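Local coordinates for Lmo0305 protein (Listeria monocytogenes, PDB 3PJ0), which is of unknown specific function but belongs to the beta-eliminating lyase family of pyridoxal-phosphate-dependent proteins, with an aminotransferase-like fold, at residues A[250-253]-A[254-258]; A[156-159]-A[160-163]. One frame throughout, in Å; residues are numbered along the deposited sequence. Where two conformers were deposited one is given.

Contact 1 (A[250-253]-A[254-258]); sequences DYYF and EKRIG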
loop_
_atom_site.group_PDB
_atom_site.type_symbol
_atom_site.label_atom_id
_atom_site.label_comp_id
_atom_site.label_asym_id
_atom_site.label_seq_id
_atom_site.Cartn_x
_atom_site.Cartn_y
_atom_site.Cartn_z
ATOM N N ASP A 250 2.728 15.507 1.036
ATOM C CA ASP A 250 3.296 16.758 1.609
ATOM C C ASP A 250 3.162 17.942 0.630
ATOM O O ASP A 250 2.768 19.045 1.020
ATOM C CB ASP A 250 4.737 16.519 2.017
ATOM C CG ASP A 250 5.216 17.491 3.084
ATOM O OD1 ASP A 250 4.383 18.132 3.768
ATOM O OD2 ASP A 250 6.448 17.613 3.229
ATOM N N TYR A 251 3.417 17.699 -0.648
ATOM C CA TYR A 251 3.307 18.761 -1.662
ATOM C C TYR A 251 1.901 19.346 -1.714
ATOM O O TYR A 251 1.734 20.568 -1.623
ATOM C CB TYR A 251 3.719 18.239 -3.077
ATOM C CG TYR A 251 3.546 19.264 -4.149
ATOM C CD1 TYR A 251 4.509 20.278 -4.337
ATOM C CD2 TYR A 251 2.439 19.246 -5.001
ATOM C CE1 TYR A 251 4.364 21.229 -5.320
ATOM C CE2 TYR A 251 2.292 20.199 -5.968
ATOM C CZ TYR A 251 3.265 21.201 -6.121
ATOM O OH TYR A 251 3.122 22.178 -7.081
ATOM N N TYR A 252 0.903 18.478 -1.907
ATOM C CA TYR A 252 -0.495 18.920 -2.039
ATOM C C TYR A 252 -1.040 19.436 -0.720
ATOM O O TYR A 252 -1.879 20.373 -0.711
ATOM C CB TYR A 252 -1.367 17.829 -2.693
ATOM C CG TYR A 252 -0.974 17.707 -4.137
ATOM C CD1 TYR A 252 -1.270 18.738 -5.014
ATOM C CD2 TYR A 252 -0.229 16.638 -4.617
ATOM C CE1 TYR A 252 -0.909 18.683 -6.312
ATOM C CE2 TYR A 252 0.159 16.573 -5.959
ATOM C CZ TYR A 252 -0.163 17.625 -6.790
ATOM O OH TYR A 252 0.188 17.678 -8.119
ATOM N N PHE A 253 -0.538 18.899 0.407
ATOM C CA PHE A 253 -0.941 19.479 1.708
ATOM C C PHE A 253 -0.522 20.964 1.768
ATOM O O PHE A 253 -1.320 21.851 2.101
ATOM C CB PHE A 253 -0.319 18.699 2.877
ATOM C CG PHE A 253 -0.720 19.202 4.205
ATOM C CD1 PHE A 253 -1.884 18.781 4.788
ATOM C CD2 PHE A 253 0.061 20.123 4.875
ATOM C CE1 PHE A 253 -2.294 19.309 6.050
ATOM C CE2 PHE A 253 -0.329 20.635 6.145
ATOM C CZ PHE A 253 -1.511 20.202 6.714
ATOM N N GLU A 254 0.729 21.262 1.406
ATOM C CA GLU A 254 1.192 22.646 1.499
ATOM C C GLU A 254 0.516 23.530 0.456
ATOM O O GLU A 254 0.221 24.702 0.718
ATOM C CB GLU A 254 2.724 22.732 1.420
ATOM C CG GLU A 254 3.433 22.194 2.632
ATOM C CD GLU A 254 3.156 23.018 3.890
ATOM O OE1 GLU A 254 3.061 24.252 3.781
ATOM O OE2 GLU A 254 3.046 22.429 4.976
ATOM N N LYS A 255 0.227 22.950 -0.709
ATOM C CA LYS A 255 -0.433 23.680 -1.774
ATOM C C LYS A 255 -1.858 24.024 -1.444
ATOM O O LYS A 255 -2.285 25.103 -1.775
ATOM C CB LYS A 255 -0.446 22.856 -3.058
ATOM C CG LYS A 255 -1.181 23.498 -4.248
ATOM C CD LYS A 255 -1.143 22.497 -5.422
ATOM C CE LYS A 255 -1.979 22.919 -6.583
ATOM N NZ LYS A 255 -1.405 24.094 -7.347
ATOM N N ARG A 256 -2.593 23.133 -0.768
ATOM C CA ARG A 256 -4.031 23.346 -0.588
ATOM C C ARG A 256 -4.578 23.542 0.823
ATOM O O ARG A 256 -5.718 23.968 0.955
ATOM C CB ARG A 256 -4.802 22.228 -1.276
ATOM C CG ARG A 256 -4.503 22.104 -2.774
ATOM C CD ARG A 256 -5.500 21.211 -3.489
ATOM N NE ARG A 256 -5.283 21.175 -4.937
ATOM C CZ ARG A 256 -4.892 20.121 -5.655
ATOM N NH1 ARG A 256 -4.687 18.926 -5.104
ATOM N NH2 ARG A 256 -4.772 20.263 -6.976
ATOM N N ILE A 257 -3.795 23.248 1.862
ATOM C CA ILE A 257 -4.295 23.404 3.232
ATOM C C ILE A 257 -4.805 24.845 3.488
ATOM O O ILE A 257 -5.847 25.046 4.148
ATOM C CB ILE A 257 -3.258 22.952 4.293
ATOM C CG1 ILE A 257 -3.911 22.833 5.697
ATOM C CG2 ILE A 257 -2.058 23.940 4.369
ATOM C CD1 ILE A 257 -5.153 21.925 5.763
ATOM N N GLY A 258 -4.142 25.854 2.921
ATOM C CA GLY A 258 -4.571 27.225 3.110
ATOM C C GLY A 258 -5.852 27.617 2.374
ATOM O O GLY A 258 -6.336 28.757 2.529
#
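I257 packs against F253 four residues earlier, an i to i+4 contact near the C-terminal end of helix 243-256 of this aminotransferase-like fold. The CB of I257 stands 4.1 Å from the centroid of the F253 ring and 10° off its normal, which makes this a CH-pi contact over the face. Both side chains run the same way, and CG1 of I257 comes 3.7 Å from CZ of F253; W182 meets the F253 ring edge-to-face. E254 reaches the same ring in another manner. Its chain bends at CB-CG (chi2 -65°), carrying OE2 to the ring edge, in plane, 3.8 Å from F253 CD2. That oxygen is paired with K56, and so is OD1 of D250. The shared lysine probably offsets the repulsion between the two acids, whose OD1 and OE2 are 4.7 Å apart. On another side of the helix, Y252 and R256 extend side by side, ring and guanidinium planes 16° apart. CD1 of Y252 lies over a guanidinium face, 3.4 Å from R256 NH1. The plane is held from beyond the helix: NE of R256 forms a salt bridge with D338, and NH1 bonds to the carbonyl of I210. The aliphatic part of K255 also lies along Y252. In the backbone, F253 O accepts I257 N at 2.9 Å and, more weakly, R256 N at 3.4 Å.

Contact 2 (A[156-159]-A[160-163]); sequences AFEE and LEKI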
loop_
_atom_site.group_PDB
_atom_site.type_symbol
_atom_site.label_atom_id
_atom_site.label_comp_id
_atom_site.label_asym_id
_atom_site.label_seq_id
_atom_site.Cartn_x
_atom_site.Cartn_y
_atom_site.Cartn_z
ATOM N N ALA A 156 -22.849 20.008 16.437
ATOM C CA ALA A 156 -22.284 21.203 17.056
ATOM C C ALA A 156 -21.001 20.779 17.806
ATOM O O ALA A 156 -20.918 19.659 18.331
ATOM C CB ALA A 156 -23.286 21.796 18.022
ATOM N N PHE A 157 -20.010 21.667 17.862
ATOM C CA PHE A 157 -18.761 21.318 18.537
ATOM C C PHE A 157 -19.004 20.942 20.006
ATOM O O PHE A 157 -18.450 19.973 20.497
ATOM C CB PHE A 157 -17.694 22.422 18.409
ATOM C CG PHE A 157 -16.306 21.939 18.780
ATOM C CD1 PHE A 157 -15.555 21.206 17.875
ATOM C CD2 PHE A 157 -15.785 22.166 20.050
ATOM C CE1 PHE A 157 -14.288 20.729 18.219
ATOM C CE2 PHE A 157 -14.511 21.689 20.396
ATOM C CZ PHE A 157 -13.781 20.966 19.487
ATOM N N GLU A 158 -19.886 21.667 20.680
ATOM C CA GLU A 158 -20.195 21.387 22.091
ATOM C C GLU A 158 -20.724 19.968 22.303
ATOM O O GLU A 158 -20.554 19.380 23.368
ATOM C CB GLU A 158 -21.176 22.414 22.658
ATOM C CG GLU A 158 -20.609 23.834 22.723
ATOM C CD GLU A 158 -20.542 24.528 21.366
ATOM O OE1 GLU A 158 -21.148 24.018 20.397
ATOM O OE2 GLU A 158 -19.867 25.564 21.266
ATOM N N GLU A 159 -21.390 19.410 21.293
ATOM C CA GLU A 159 -21.900 18.053 21.402
ATOM C C GLU A 159 -20.770 17.026 21.243
ATOM O O GLU A 159 -20.814 15.926 21.815
ATOM C CB GLU A 159 -23.037 17.832 20.400
ATOM C CG GLU A 159 -24.261 18.714 20.653
ATOM C CD GLU A 159 -24.975 18.474 22.002
ATOM O OE1 GLU A 159 -24.716 17.453 22.675
ATOM O OE2 GLU A 159 -25.837 19.308 22.362
ATOM N N LEU A 160 -19.753 17.370 20.455
ATOM C CA LEU A 160 -18.589 16.510 20.304
ATOM C C LEU A 160 -17.846 16.521 21.644
ATOM O O LEU A 160 -17.409 15.493 22.111
ATOM C CB LEU A 160 -17.741 17.033 19.132
ATOM C CG LEU A 160 -16.592 16.204 18.573
ATOM C CD1 LEU A 160 -17.076 14.831 18.123
ATOM C CD2 LEU A 160 -15.973 16.967 17.406
ATOM N N GLU A 161 -17.768 17.683 22.291
ATOM C CA GLU A 161 -17.147 17.768 23.622
ATOM C C GLU A 161 -17.865 16.850 24.617
ATOM O O GLU A 161 -17.252 16.089 25.357
ATOM C CB GLU A 161 -17.150 19.210 24.138
ATOM C CG GLU A 161 -16.234 20.140 23.346
ATOM C CD GLU A 161 -16.337 21.605 23.768
ATOM O OE1 GLU A 161 -17.425 22.045 24.191
ATOM O OE2 GLU A 161 -15.316 22.323 23.682
ATOM N N LYS A 162 -19.180 16.902 24.616
ATOM C CA LYS A 162 -19.976 16.063 25.524
ATOM C C LYS A 162 -19.782 14.557 25.226
ATOM O O LYS A 162 -19.762 13.713 26.134
ATOM C CB LYS A 162 -21.442 16.512 25.478
ATOM C CG LYS A 162 -21.612 17.912 26.049
ATOM C CD LYS A 162 -22.982 18.519 25.835
ATOM C CE LYS A 162 -23.028 19.891 26.530
ATOM N NZ LYS A 162 -24.211 20.721 26.146
ATOM N N ILE A 163 -19.659 14.205 23.953
ATOM C CA ILE A 163 -19.420 12.804 23.584
ATOM C C ILE A 163 -18.060 12.346 24.118
ATOM O O ILE A 163 -17.927 11.245 24.670
ATOM C CB ILE A 163 -19.515 12.622 22.053
ATOM C CG1 ILE A 163 -20.990 12.626 21.637
ATOM C CG2 ILE A 163 -18.803 11.345 21.639
ATOM C CD1 ILE A 163 -21.214 12.543 20.132
HETATM O O HOH W 1 -19.609 21.315 25.468
#
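The carbonyl oxygen of E158 is gripped by two donors: K162 N at 3.1 Å, with an N-H...O angle of 156°, and a water that donates to it at 3.0 Å. The same water donates to OE1 of E161 at 2.6 Å, so it bridges the backbone of one residue to the carboxylate three positions later. Both oxygens of that carboxylate are engaged differently. While OE1 faces the water, OE2 comes to the edge of the F157 ring, near its plane and 3.4 Å from CE2. The two side chains cross at about a right angle, their flat groups turned 66° against each other, and an anion here would meet the positive rim of the aromatic ring rather than its pi face. With CG anti to the carbonyl carbon and the chain extended (chi2 174°), E161 reaches the ring edge, while F157 has its own CG set opposite the backbone N. Y188 also meets the ring edge-to-face. E159 and K162 do not form a salt bridge: E159 OE1 touches K162 CD at 3.8 Å, while E159 OE2 stays 4.4 Å from K162 NZ. At the N-cap, A156 contributes its carbonyl, which takes weak bonds from E159 N at 3.0 Å and L160 N at 3.3 Å. L160 packs on L145 and L198, and I163 on I128 and I131, so the apolar side of these turns faces the protein. These are the first two turns of the amphipathic helix in a beta-alpha-beta crossover, joining parallel neighbouring strands 140-144 and 173-178.

In the fold
Contacts 1 and 2 each lie within one continuous helical stretch, with centres 28 Å apart and nearest atoms about 15 Å apart, so neither supports the other directly. Contact 2 opens helix 157-170, which connects two neighbouring strands, 140-144 and 173-178, of the seven-stranded mixed sheet; contact 1 lies late in helix 243-256, which follows that sheet in sequence. Both are partly buried, but contact 1 has three buried residues and one exposed, against two and three in contact 2. The chemistry follows: in 250-258, D250 and E254 share K56 and R256 pairs with D338, whereas in 156-163 E161 bonds to water, E159 and K162 stay beyond salt-bridge distance, and the outside packing is largely apolar or aromatic.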